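Local coordinates for protein iron-containing alcohol dehydrogenase (Ralstonia eutropha, PDB 3JZD) that probably reduces maleylacetate to 3-oxoadipate with NADH or NADPH in the breakdown of aromatic compounds, working as a homodimer that binds NAD, at residues V17-G22 against V153-A158; K37-L42 against C92-G97; I200-A205 against R220-Y225; M239-K244 against Y333-P338; K244-L249 against E259-V264. All blocks are in the same frame, centred on the assembly; numbering follows the deposited sequence.

Contact 1 of 5, residues V17-G22 against V153-A158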
# COMPACT_ATOMS: atom_id res chain seq x y z
N VAL A 17 7.28 -6.53 6.04
CA VAL A 17 7.45 -7.63 5.10
C VAL A 17 8.87 -7.70 4.66
O VAL A 17 9.39 -6.75 4.12
CB VAL A 17 6.52 -7.37 3.87
CG1 VAL A 17 6.67 -8.44 2.81
CG2 VAL A 17 5.06 -7.27 4.35
N VAL A 18 9.53 -8.80 4.96
CA VAL A 18 10.92 -9.02 4.61
C VAL A 18 10.85 -9.96 3.41
O VAL A 18 10.32 -11.06 3.52
CB VAL A 18 11.68 -9.65 5.81
CG1 VAL A 18 13.15 -9.95 5.42
CG2 VAL A 18 11.55 -8.74 7.06
N PHE A 19 11.39 -9.53 2.28
CA PHE A 19 11.22 -10.25 1.02
C PHE A 19 12.52 -10.52 0.30
O PHE A 19 13.33 -9.63 0.16
CB PHE A 19 10.33 -9.40 0.07
CG PHE A 19 9.77 -10.17 -1.11
CD1 PHE A 19 10.57 -10.45 -2.21
CD2 PHE A 19 8.47 -10.61 -1.11
CE1 PHE A 19 10.10 -11.18 -3.25
CE2 PHE A 19 7.99 -11.33 -2.13
CZ PHE A 19 8.83 -11.61 -3.24
N GLY A 20 12.72 -11.76 -0.14
CA GLY A 20 13.87 -12.10 -0.96
C GLY A 20 14.41 -13.48 -0.71
O GLY A 20 14.24 -14.01 0.41
N ALA A 21 15.06 -14.04 -1.73
CA ALA A 21 15.71 -15.33 -1.61
C ALA A 21 16.67 -15.29 -0.44
O ALA A 21 17.51 -14.41 -0.35
CB ALA A 21 16.48 -15.68 -2.90
N GLY A 22 16.52 -16.24 0.47
CA GLY A 22 17.38 -16.31 1.64
C GLY A 22 16.91 -15.54 2.85
O GLY A 22 17.56 -15.61 3.89
N VAL A 153 6.07 -10.74 8.29
CA VAL A 153 5.99 -11.78 7.30
C VAL A 153 7.37 -11.81 6.64
O VAL A 153 7.95 -10.76 6.36
CB VAL A 153 4.96 -11.44 6.26
CG1 VAL A 153 4.88 -12.51 5.20
CG2 VAL A 153 3.56 -11.17 6.93
N ILE A 154 7.92 -13.01 6.47
CA ILE A 154 9.18 -13.22 5.86
C ILE A 154 8.89 -14.04 4.63
O ILE A 154 8.48 -15.22 4.75
CB ILE A 154 10.14 -14.00 6.78
CG1 ILE A 154 10.42 -13.19 8.03
CG2 ILE A 154 11.41 -14.41 6.02
CD1 ILE A 154 11.31 -13.92 9.07
N TYR A 155 9.05 -13.43 3.46
CA TYR A 155 8.79 -14.13 2.21
C TYR A 155 10.10 -14.58 1.63
O TYR A 155 10.89 -13.73 1.22
CB TYR A 155 8.12 -13.24 1.17
CG TYR A 155 6.67 -13.00 1.39
CD1 TYR A 155 5.77 -14.05 1.28
CD2 TYR A 155 6.18 -11.71 1.64
CE1 TYR A 155 4.42 -13.85 1.44
CE2 TYR A 155 4.85 -11.48 1.82
CZ TYR A 155 3.96 -12.58 1.71
OH TYR A 155 2.63 -12.40 1.88
N ASP A 156 10.32 -15.90 1.58
CA ASP A 156 11.56 -16.48 1.07
C ASP A 156 11.17 -17.45 -0.05
O ASP A 156 10.69 -18.54 0.21
CB ASP A 156 12.32 -17.24 2.19
CG ASP A 156 13.71 -17.64 1.78
OD1 ASP A 156 13.98 -17.62 0.57
OD2 ASP A 156 14.53 -17.93 2.65
N PRO A 157 11.36 -17.04 -1.31
CA PRO A 157 11.04 -17.90 -2.43
C PRO A 157 11.79 -19.23 -2.43
O PRO A 157 11.33 -20.17 -3.06
CB PRO A 157 11.46 -17.07 -3.62
CG PRO A 157 12.49 -16.17 -3.09
CD PRO A 157 12.00 -15.80 -1.76
N ALA A 158 12.93 -19.32 -1.74
CA ALA A 158 13.64 -20.61 -1.62
C ALA A 158 12.79 -21.66 -0.91
O ALA A 158 12.93 -22.85 -1.17
CB ALA A 158 14.91 -20.41 -0.88
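Val-17 CG1 meets the ring of Tyr-155 at its edge, in the ring plane, 3.5 Å from CD2, while Val-153 CG1 lies over one face. Phe-19 brings CD2 to 3.5 Å from Tyr-155 CB, the rings 53° apart. This buried side is backed by helix 217-236, and Tyr-155 OH bonds to Glu-127. Strands 8-19 and 152-155 run parallel at the edge that the Rossmann-like sheet has within this chain; Val-18 N reaches Val-153 O at 2.9 Å, Tyr-155 N Val-18 O at 2.7 Å and Gly-20 N Tyr-155 O at 3.0 Å. A strand of the second subunit pairs antiparallel with Val-17 to Phe-19, continuing the sheet. Beyond Gly-20 the contact loosens toward solvent: exposed Ala-21 CB rests 4.0 Å from Pro-157 CG. Buried Asp-156 anchors this looser end: with CG anti to its backbone N (chi1 -170°), OD1 takes Gly-22 N (2.9 Å) and, in an Asx turn, Ala-158 N (3.1 Å) from opposite carboxylate faces; OD2 bonds to Ser-24 OG.

Contact 2 of 5, residues K37-L42 against C92-G97; sequences KRALVL and CAVAVG
Neighbouring parallel strands of the Rossmann-like dinucleotide-binding sheet, 39-42 and 92-97, meet here through Leu-40, Leu-42 and the backbone of Cys-92 to Val-96. Four bonds stitch them: Leu-40 N to Cys-92 O at 2.9 Å, Val-94 N to Leu-40 O at 2.8 Å, Leu-42 N to Val-94 O at 2.9 Å and Val-96 N to Leu-42 O at 3.1 Å. The strand directions differ by 25°, the ordinary twist of such sheets. On one face Ala-39 CB touches Val-94 CG2 at 3.8 Å, beneath helix 27-33; Val-41 on that face also packs on helix 48-58. On the other, Leu-42 has CG anti to its carbonyl carbon (chi1 -52°), which turns CD1 back along the sheet to Ala-93 CB, 4.1 Å away, under helix 99-112. Helices thus pack on both faces, as in alternating beta-alpha units. Strand 92-97 leads to Gly-99 and Ser-100, which bind NAD, and the side chain of Val-96 lies about 4 Å from that of Thr-121, another NAD-binding residue. Near this end Val-96 uses its CG2 branch to meet Val-41 CG1, 3.7 Å away.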
# COMPACT_ATOMS: atom_id res chain seq x y z
N LYS A 37 11.68 -13.69 23.33
CA LYS A 37 12.77 -14.54 23.80
C LYS A 37 12.54 -16.06 23.60
O LYS A 37 13.50 -16.82 23.67
CB LYS A 37 13.03 -14.26 25.30
CG LYS A 37 13.41 -12.82 25.66
N ARG A 38 11.30 -16.51 23.38
CA ARG A 38 11.03 -17.96 23.26
C ARG A 38 9.98 -18.16 22.18
O ARG A 38 8.79 -18.07 22.45
CB ARG A 38 10.53 -18.56 24.57
CG ARG A 38 11.55 -18.64 25.70
CD ARG A 38 10.88 -18.89 27.07
NE ARG A 38 9.95 -17.80 27.42
CZ ARG A 38 10.28 -16.63 27.99
NH1 ARG A 38 11.55 -16.36 28.33
NH2 ARG A 38 9.34 -15.72 28.22
N ALA A 39 10.43 -18.43 20.95
CA ALA A 39 9.53 -18.52 19.83
C ALA A 39 9.25 -19.99 19.54
O ALA A 39 10.16 -20.79 19.38
CB ALA A 39 10.16 -17.81 18.62
N LEU A 40 7.97 -20.34 19.45
CA LEU A 40 7.54 -21.70 19.10
C LEU A 40 7.31 -21.74 17.60
O LEU A 40 6.55 -20.95 17.07
CB LEU A 40 6.23 -22.03 19.81
CG LEU A 40 5.59 -23.40 19.55
CD1 LEU A 40 6.50 -24.54 20.09
CD2 LEU A 40 4.20 -23.40 20.19
N VAL A 41 7.96 -22.69 16.94
CA VAL A 41 7.87 -22.88 15.50
C VAL A 41 6.74 -23.88 15.24
O VAL A 41 6.68 -24.98 15.85
CB VAL A 41 9.20 -23.40 14.91
CG1 VAL A 41 9.05 -23.56 13.36
CG2 VAL A 41 10.38 -22.48 15.31
N LEU A 42 5.87 -23.51 14.30
CA LEU A 42 4.71 -24.27 13.96
C LEU A 42 4.81 -24.80 12.55
O LEU A 42 5.30 -24.09 11.64
CB LEU A 42 3.48 -23.35 14.02
CG LEU A 42 3.23 -22.53 15.29
CD1 LEU A 42 2.05 -21.52 15.11
CD2 LEU A 42 2.99 -23.47 16.45
N CYS A 92 6.12 -15.85 21.37
CA CYS A 92 6.10 -15.62 19.96
C CYS A 92 5.85 -16.94 19.26
O CYS A 92 6.29 -18.01 19.73
CB CYS A 92 7.46 -15.11 19.55
SG CYS A 92 7.57 -14.77 17.82
N ALA A 93 5.12 -16.89 18.15
CA ALA A 93 4.84 -18.05 17.33
C ALA A 93 5.41 -17.77 15.94
O ALA A 93 5.16 -16.69 15.40
CB ALA A 93 3.37 -18.27 17.25
N VAL A 94 6.20 -18.70 15.40
CA VAL A 94 6.73 -18.57 14.05
C VAL A 94 6.08 -19.65 13.18
O VAL A 94 6.35 -20.86 13.35
CB VAL A 94 8.24 -18.73 13.99
CG1 VAL A 94 8.74 -18.50 12.51
CG2 VAL A 94 8.96 -17.80 14.98
N ALA A 95 5.24 -19.21 12.25
CA ALA A 95 4.49 -20.11 11.41
C ALA A 95 5.23 -20.34 10.13
O ALA A 95 5.44 -19.40 9.37
CB ALA A 95 3.10 -19.55 11.15
N VAL A 96 5.64 -21.59 9.90
CA VAL A 96 6.33 -21.98 8.67
C VAL A 96 5.45 -22.95 7.92
O VAL A 96 5.37 -24.14 8.26
CB VAL A 96 7.66 -22.68 8.95
CG1 VAL A 96 8.50 -22.69 7.62
CG2 VAL A 96 8.41 -21.97 10.07
N GLY A 97 4.81 -22.46 6.87
CA GLY A 97 3.92 -23.28 6.07
C GLY A 97 2.96 -22.44 5.25
O GLY A 97 3.19 -21.25 5.03

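Contact 3 of 5, residues I200-A205 against R220-Y225; sequences IRALAA and RSQCLY
Gln-222 of helix 217-236 lies across the flank of helix 190-212, touching Ala-202 and Ala-205. The two helices form an antiparallel hairpin in the all-helical C-terminal part of the iron-containing alcohol dehydrogenase fold; their short segments approach to 7.9 Å with N-to-C directions 146° apart. Small residues at the crossing make this closeness possible, and Ala-202 CB points toward the partner helix, 3.6 Å from Gln-222 O. From its CB the glutamine sends CG opposite the backbone N (chi1 180°), where CG comes to 3.3 Å from Ala-202 O. The extended chain then carries CD along helix 190-212, still beside Ala-202 O and near Ala-205 CB. At the tip OE1 touches Ala-205 CB at 3.6 Å and NE2 runs past the carbonyl group of Ala-205; these are van der Waals approaches, and no hydrogen bond joins the two segments. Ala-202 CB also meets the Tyr-225 ring at CD2, 4.1 Å away and obliquely, while the phenol OH bonds to Glu-198 and Pro-190 of the second subunit packs on the tyrosine. On the buried flank Leu-203 packs on helix 165-182 as well, and Cys-223 also touches Tyr-123. Leu-203 inserts its CD2 branch against the partner backbone and side chain, 3.6 Å from Cys-223 O and 3.9 Å from Cys-223 CB.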
# COMPACT_ATOMS: atom_id res chain seq x y z
N ILE A 200 -2.49 -9.88 -9.94
CA ILE A 200 -2.95 -10.79 -10.95
C ILE A 200 -1.88 -10.89 -12.04
O ILE A 200 -1.57 -11.97 -12.51
CB ILE A 200 -4.37 -10.42 -11.54
CG1 ILE A 200 -5.43 -10.46 -10.42
CG2 ILE A 200 -4.77 -11.41 -12.65
CD1 ILE A 200 -6.87 -10.04 -10.85
N ARG A 201 -1.28 -9.76 -12.40
CA ARG A 201 -0.31 -9.72 -13.47
C ARG A 201 0.91 -10.55 -13.10
O ARG A 201 1.41 -11.31 -13.92
CB ARG A 201 0.11 -8.29 -13.74
CG ARG A 201 0.42 -7.96 -15.14
CD ARG A 201 1.00 -6.52 -15.32
NE ARG A 201 0.61 -5.54 -14.28
CZ ARG A 201 -0.56 -4.88 -14.19
NH1 ARG A 201 -1.58 -5.09 -15.07
NH2 ARG A 201 -0.72 -4.01 -13.16
N ALA A 202 1.37 -10.40 -11.87
CA ALA A 202 2.54 -11.12 -11.39
C ALA A 202 2.32 -12.65 -11.41
O ALA A 202 3.16 -13.41 -11.88
CB ALA A 202 2.94 -10.63 -9.99
N LEU A 203 1.20 -13.08 -10.90
CA LEU A 203 0.87 -14.52 -10.89
C LEU A 203 0.59 -15.08 -12.27
O LEU A 203 1.03 -16.16 -12.62
CB LEU A 203 -0.30 -14.79 -9.95
CG LEU A 203 0.12 -14.64 -8.47
CD1 LEU A 203 -1.02 -14.16 -7.57
CD2 LEU A 203 0.77 -15.93 -7.95
N ALA A 204 -0.11 -14.32 -13.08
CA ALA A 204 -0.42 -14.76 -14.42
C ALA A 204 0.86 -15.01 -15.20
O ALA A 204 0.88 -15.91 -16.03
CB ALA A 204 -1.31 -13.76 -15.13
N ALA A 205 1.90 -14.22 -14.95
CA ALA A 205 3.19 -14.43 -15.58
C ALA A 205 4.02 -15.48 -14.84
O ALA A 205 4.78 -16.22 -15.45
CB ALA A 205 4.00 -13.13 -15.60
N ARG A 220 9.68 -17.89 -8.76
CA ARG A 220 9.12 -18.07 -7.44
C ARG A 220 8.90 -16.71 -6.72
O ARG A 220 7.88 -16.54 -6.05
CB ARG A 220 9.97 -19.00 -6.57
CG ARG A 220 9.96 -20.50 -6.93
CD ARG A 220 8.58 -21.11 -6.88
NE ARG A 220 8.60 -22.56 -7.03
CZ ARG A 220 7.53 -23.35 -6.88
NH1 ARG A 220 6.34 -22.83 -6.60
NH2 ARG A 220 7.64 -24.65 -7.02
N SER A 221 9.85 -15.78 -6.83
CA SER A 221 9.70 -14.46 -6.25
C SER A 221 8.49 -13.73 -6.81
O SER A 221 7.69 -13.15 -6.09
CB SER A 221 10.95 -13.62 -6.49
OG SER A 221 12.08 -14.22 -5.89
N GLN A 222 8.32 -13.80 -8.11
CA GLN A 222 7.22 -13.14 -8.75
C GLN A 222 5.86 -13.68 -8.22
O GLN A 222 4.95 -12.88 -7.95
CB GLN A 222 7.36 -13.34 -10.24
CG GLN A 222 6.28 -12.72 -11.03
CD GLN A 222 6.55 -12.79 -12.53
OE1 GLN A 222 6.35 -11.81 -13.23
NE2 GLN A 222 7.04 -13.94 -13.03
N CYS A 223 5.75 -15.00 -8.03
CA CYS A 223 4.50 -15.55 -7.44
C CYS A 223 4.27 -15.14 -5.99
O CYS A 223 3.19 -14.80 -5.58
CB CYS A 223 4.45 -17.08 -7.55
SG CYS A 223 4.37 -17.67 -9.24
N LEU A 224 5.33 -15.14 -5.21
CA LEU A 224 5.19 -14.82 -3.80
C LEU A 224 4.79 -13.35 -3.67
O LEU A 224 3.93 -12.98 -2.86
CB LEU A 224 6.50 -15.18 -3.10
CG LEU A 224 6.53 -15.68 -1.69
CD1 LEU A 224 5.38 -16.64 -1.37
CD2 LEU A 224 7.91 -16.33 -1.39
N TYR A 225 5.39 -12.49 -4.48
CA TYR A 225 5.03 -11.07 -4.52
C TYR A 225 3.54 -10.88 -4.90
O TYR A 225 2.82 -10.11 -4.27
CB TYR A 225 5.92 -10.40 -5.56
CG TYR A 225 5.52 -9.00 -5.93
CD1 TYR A 225 5.55 -7.96 -5.00
CD2 TYR A 225 5.19 -8.69 -7.23
CE1 TYR A 225 5.18 -6.68 -5.37
CE2 TYR A 225 4.85 -7.42 -7.60
CZ TYR A 225 4.84 -6.43 -6.66
OH TYR A 225 4.52 -5.18 -7.09

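Contact 4 of 5, residues M239-K244 against Y333-P338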
# COMPACT_ATOMS: atom_id res chain seq x y z
N MSE A 239 -14.92 -9.76 -0.07
CA MSE A 239 -15.08 -10.77 -1.11
C MSE A 239 -16.56 -10.98 -1.37
O MSE A 239 -17.41 -10.32 -0.77
CB MSE A 239 -14.38 -12.06 -0.69
CG MSE A 239 -12.87 -11.92 -0.44
SE MSE A 239 -11.75 -11.35 -1.97
CE MSE A 239 -11.71 -9.40 -1.65
N ALA A 240 -16.91 -11.87 -2.28
CA ALA A 240 -18.32 -12.09 -2.62
C ALA A 240 -18.56 -13.53 -3.08
O ALA A 240 -18.04 -14.47 -2.48
CB ALA A 240 -18.83 -11.00 -3.67
N LEU A 241 -19.31 -13.71 -4.15
CA LEU A 241 -19.69 -15.06 -4.60
C LEU A 241 -18.60 -16.12 -4.65
O LEU A 241 -18.79 -17.22 -4.12
CB LEU A 241 -20.40 -15.01 -5.95
CG LEU A 241 -20.63 -16.32 -6.73
CD1 LEU A 241 -21.62 -17.23 -5.95
CD2 LEU A 241 -21.13 -16.00 -8.14
N HIS A 242 -17.46 -15.82 -5.27
CA HIS A 242 -16.47 -16.85 -5.42
C HIS A 242 -16.00 -17.40 -4.09
O HIS A 242 -15.98 -18.61 -3.90
CB HIS A 242 -15.26 -16.37 -6.22
CG HIS A 242 -14.12 -17.32 -6.17
ND1 HIS A 242 -14.02 -18.40 -7.02
CD2 HIS A 242 -13.05 -17.37 -5.34
CE1 HIS A 242 -12.91 -19.06 -6.73
NE2 HIS A 242 -12.31 -18.47 -5.71
N HIS A 243 -15.59 -16.51 -3.20
CA HIS A 243 -15.12 -16.93 -1.88
C HIS A 243 -16.20 -17.60 -1.04
O HIS A 243 -15.96 -18.61 -0.41
CB HIS A 243 -14.46 -15.77 -1.15
CG HIS A 243 -13.18 -15.34 -1.80
ND1 HIS A 243 -13.15 -14.63 -2.99
CD2 HIS A 243 -11.89 -15.53 -1.43
CE1 HIS A 243 -11.89 -14.41 -3.32
NE2 HIS A 243 -11.10 -14.95 -2.41
N LYS A 244 -17.41 -17.09 -1.09
CA LYS A 244 -18.48 -17.74 -0.34
C LYS A 244 -18.74 -19.17 -0.82
O LYS A 244 -18.90 -20.10 -0.01
CB LYS A 244 -19.77 -16.92 -0.47
CG LYS A 244 -19.70 -15.59 0.25
CD LYS A 244 -19.76 -15.83 1.77
CE LYS A 244 -19.64 -14.56 2.60
NZ LYS A 244 -20.23 -14.82 3.99
N TYR A 333 -25.53 -12.54 1.27
CA TYR A 333 -24.39 -11.65 1.34
C TYR A 333 -24.41 -10.76 0.11
O TYR A 333 -25.08 -11.08 -0.89
CB TYR A 333 -23.10 -12.45 1.40
CG TYR A 333 -22.95 -13.40 0.25
CD1 TYR A 333 -22.36 -12.99 -0.93
CD2 TYR A 333 -23.40 -14.74 0.35
CE1 TYR A 333 -22.20 -13.86 -2.00
CE2 TYR A 333 -23.29 -15.62 -0.73
CZ TYR A 333 -22.69 -15.19 -1.89
OH TYR A 333 -22.52 -16.04 -2.94
N TRP A 334 -23.67 -9.66 0.15
CA TRP A 334 -23.68 -8.74 -0.98
C TRP A 334 -22.91 -9.35 -2.15
O TRP A 334 -21.83 -9.91 -1.99
CB TRP A 334 -23.03 -7.40 -0.57
CG TRP A 334 -23.14 -6.42 -1.60
CD1 TRP A 334 -24.16 -5.53 -1.78
CD2 TRP A 334 -22.22 -6.21 -2.67
NE1 TRP A 334 -23.92 -4.78 -2.90
CE2 TRP A 334 -22.72 -5.16 -3.44
CE3 TRP A 334 -21.00 -6.78 -3.01
CZ2 TRP A 334 -22.05 -4.69 -4.56
CZ3 TRP A 334 -20.34 -6.31 -4.12
CH2 TRP A 334 -20.87 -5.28 -4.88
N ASN A 335 -23.46 -9.22 -3.34
CA ASN A 335 -22.78 -9.67 -4.55
C ASN A 335 -23.25 -8.73 -5.70
O ASN A 335 -24.34 -8.22 -5.63
CB ASN A 335 -23.11 -11.15 -4.84
CG ASN A 335 -22.28 -11.71 -5.98
OD1 ASN A 335 -21.07 -11.88 -5.86
ND2 ASN A 335 -22.95 -12.03 -7.07
N PRO A 336 -22.43 -8.49 -6.73
CA PRO A 336 -22.83 -7.53 -7.80
C PRO A 336 -24.10 -7.93 -8.57
O PRO A 336 -24.82 -7.05 -9.06
CB PRO A 336 -21.63 -7.52 -8.74
CG PRO A 336 -20.48 -7.89 -7.84
CD PRO A 336 -21.03 -8.91 -6.88
N ARG A 337 -24.31 -9.24 -8.70
CA ARG A 337 -25.53 -9.83 -9.31
C ARG A 337 -26.28 -10.67 -8.21
O ARG A 337 -25.64 -11.37 -7.41
CB ARG A 337 -25.10 -10.71 -10.50
CG ARG A 337 -26.26 -11.47 -11.15
CD ARG A 337 -25.76 -12.48 -12.14
NE ARG A 337 -26.84 -13.39 -12.53
CZ ARG A 337 -26.67 -14.42 -13.36
NH1 ARG A 337 -25.50 -14.67 -13.86
NH2 ARG A 337 -27.69 -15.19 -13.70
N PRO A 338 -27.62 -10.59 -8.15
CA PRO A 338 -28.34 -11.39 -7.12
C PRO A 338 -28.02 -12.88 -7.16
O PRO A 338 -27.78 -13.41 -8.22
CB PRO A 338 -29.83 -11.12 -7.41
CG PRO A 338 -29.85 -9.83 -8.16
CD PRO A 338 -28.54 -9.73 -8.91
O HOH W 1 -19.67 -9.57 -0.35
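Asn-335 OD1 accepts the backbone N-H of Leu-241 at 3.1 Å, the donor standing 40° above the carbonyl plane of the amide. The other end of the amide is held too: ND2 gives an almost straight bond to Arg-337 O at 2.8 Å, in the amide plane and on a lone pair, and also bonds to Asn-272 OD1. These bonds fix the rotation of the amide and bring OD1 to the first turn of helix 241-253, just after its N-cap Ala-240; the oxygen also lies 3.3 Å from Ala-240 CB. A water between Met-239 O and Trp-334 O may bridge them, but its approach to Met-239 O is too short to be trusted. Tyr-333 makes the broad apolar patch. Its CG sits between the backbone N and carbonyl carbon (chi1 56°), and the ring lies across the start of the helix with Lys-244 CG over the centre of one face, a CH-pi contact 3.5 Å from the centroid. Lys-244 is bent at chi2 (-73°), its methylenes sliding over the ring. At the far end of the phenol, OH touches Leu-241 CD1 at 3.4 Å. The loop 333-338, between helices 321-328 and 341-353, thus lies against the start of helix 241-253, while Leu-241 also packs on helices 257-272 and 341-353.

Contact 5 of 5, residues K244-L249 against E259-V264; sequences KLCHTL and ETHTIV
Cys-246 and His-261 make the sulfur-aromatic part of this contact. SG stands over one face of the imidazole, 3.9 Å from its centroid and only 8° off the normal, and CB adds a CH-pi contact over the same ring, nearest NE2 at 3.6 Å. With SG anti to the carbonyl carbon (chi1 -72°), the thiol lies between the imidazole and Val-264. The remaining interactions are apolar. SG lies 3.7 Å from Val-264 CB, Leu-249 CD1 meets Val-264 CG2 at 3.7 Å, and Leu-245 CD2 reaches Val-264 CG1 at 4.1 Å. Thr-260 turns its methyl inward, CG2 lying 3.9 Å from Leu-249 CB, while its OG1 bonds to Pro-256 O. These contacts join helices 241-253 and 257-272, a helical hairpin of the C-terminal region, crossing at 131° with segment axes 9.6 Å apart. No hydrogen bond spans the two segments; His-261 ND1 bonds instead to His-242 NE2, one turn before Cys-246. The imidazole, whose nearest atom is about 6 Å from the nearest of bound NAD, is probably steadied by its polar partner at ND1 and by sulfur and methylene on one face, contacts that would limit its tilt and rotation.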
# COMPACT_ATOMS: atom_id res chain seq x y z
N LYS A 244 -17.41 -17.09 -1.09
CA LYS A 244 -18.48 -17.74 -0.34
C LYS A 244 -18.74 -19.17 -0.82
O LYS A 244 -18.90 -20.10 -0.01
CB LYS A 244 -19.77 -16.92 -0.47
CG LYS A 244 -19.70 -15.59 0.25
CD LYS A 244 -19.76 -15.83 1.77
CE LYS A 244 -19.64 -14.56 2.60
NZ LYS A 244 -20.23 -14.82 3.99
N LEU A 245 -18.81 -19.34 -2.12
CA LEU A 245 -19.12 -20.67 -2.71
C LEU A 245 -17.98 -21.64 -2.41
O LEU A 245 -18.21 -22.79 -2.08
CB LEU A 245 -19.39 -20.56 -4.18
CG LEU A 245 -20.04 -21.73 -4.95
CD1 LEU A 245 -21.40 -22.10 -4.37
CD2 LEU A 245 -20.19 -21.34 -6.41
N CYS A 246 -16.75 -21.14 -2.45
CA CYS A 246 -15.60 -21.98 -2.17
C CYS A 246 -15.64 -22.42 -0.73
O CYS A 246 -15.33 -23.56 -0.44
CB CYS A 246 -14.28 -21.32 -2.57
SG CYS A 246 -14.08 -21.24 -4.38
N HIS A 247 -16.12 -21.54 0.16
CA HIS A 247 -16.27 -21.90 1.56
C HIS A 247 -17.34 -22.98 1.71
O HIS A 247 -17.14 -23.98 2.41
CB HIS A 247 -16.57 -20.67 2.42
CG HIS A 247 -16.65 -20.96 3.89
ND1 HIS A 247 -17.79 -21.46 4.49
CD2 HIS A 247 -15.73 -20.84 4.88
CE1 HIS A 247 -17.56 -21.64 5.78
NE2 HIS A 247 -16.32 -21.27 6.04
N THR A 248 -18.49 -22.80 1.07
CA THR A 248 -19.53 -23.81 1.05
C THR A 248 -18.99 -25.20 0.57
O THR A 248 -19.10 -26.18 1.28
CB THR A 248 -20.68 -23.38 0.16
OG1 THR A 248 -21.29 -22.20 0.72
CG2 THR A 248 -21.73 -24.52 0.00
N LEU A 249 -18.35 -25.25 -0.60
CA LEU A 249 -17.87 -26.52 -1.12
C LEU A 249 -16.83 -27.17 -0.19
O LEU A 249 -16.92 -28.34 0.12
CB LEU A 249 -17.34 -26.35 -2.55
CG LEU A 249 -18.39 -25.97 -3.59
CD1 LEU A 249 -17.74 -25.61 -4.96
CD2 LEU A 249 -19.41 -27.12 -3.73
N GLU A 259 -7.59 -26.18 -4.91
CA GLU A 259 -8.19 -26.75 -6.11
C GLU A 259 -9.63 -26.29 -6.33
O GLU A 259 -10.03 -26.07 -7.47
CB GLU A 259 -8.12 -28.28 -6.10
CG GLU A 259 -6.74 -28.88 -6.25
CD GLU A 259 -5.82 -28.75 -5.05
OE1 GLU A 259 -6.30 -28.48 -3.91
OE2 GLU A 259 -4.58 -28.88 -5.28
N THR A 260 -10.40 -26.16 -5.26
CA THR A 260 -11.76 -25.65 -5.34
C THR A 260 -11.73 -24.23 -5.89
O THR A 260 -12.45 -23.90 -6.81
CB THR A 260 -12.48 -25.70 -3.97
OG1 THR A 260 -12.58 -27.05 -3.55
CG2 THR A 260 -13.89 -25.11 -4.01
N HIS A 261 -10.81 -23.40 -5.39
CA HIS A 261 -10.67 -22.04 -5.89
C HIS A 261 -10.39 -22.03 -7.37
O HIS A 261 -11.00 -21.30 -8.15
CB HIS A 261 -9.57 -21.28 -5.07
CG HIS A 261 -10.09 -20.75 -3.77
ND1 HIS A 261 -10.64 -19.49 -3.66
CD2 HIS A 261 -10.27 -21.34 -2.56
CE1 HIS A 261 -11.10 -19.33 -2.43
NE2 HIS A 261 -10.89 -20.43 -1.75
N THR A 262 -9.46 -22.89 -7.75
CA THR A 262 -9.01 -22.96 -9.12
C THR A 262 -10.16 -23.32 -10.09
O THR A 262 -10.33 -22.70 -11.10
CB THR A 262 -7.89 -23.98 -9.24
OG1 THR A 262 -6.73 -23.51 -8.56
CG2 THR A 262 -7.54 -24.26 -10.71
N ILE A 263 -10.98 -24.28 -9.71
CA ILE A 263 -12.09 -24.74 -10.52
C ILE A 263 -13.25 -23.79 -10.55
O ILE A 263 -13.80 -23.55 -11.60
CB ILE A 263 -12.57 -26.14 -10.02
CG1 ILE A 263 -11.42 -27.18 -10.26
CG2 ILE A 263 -13.90 -26.53 -10.71
CD1 ILE A 263 -11.45 -28.48 -9.34
N VAL A 264 -13.62 -23.25 -9.39
CA VAL A 264 -14.76 -22.35 -9.28
C VAL A 264 -14.53 -20.94 -9.88
O VAL A 264 -15.44 -20.36 -10.48
CB VAL A 264 -15.20 -22.25 -7.79
CG1 VAL A 264 -16.30 -21.12 -7.56
CG2 VAL A 264 -15.70 -23.65 -7.33

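From the N terminus, strand 8-19 is joined by contact 1 to strand 152-155, closing a long loop of 130 residues that holds most of the nucleotide-binding part. Contact 2 nests inside that loop and joins two inner strands of the same sheet, its centre 16 Å from that of contact 1. Contact 3 follows in series, a short helical hairpin whose second helix packs directly on contact 1 and so ties the sheet to the C-terminal helices. Contact 4 then closes a wide loop from the start of helix 241-253 to residues 333-338; contact 5 is nested within it and shares Lys-244. The 239-244 and 259-264 segments also touch directly, through His-242 and His-261.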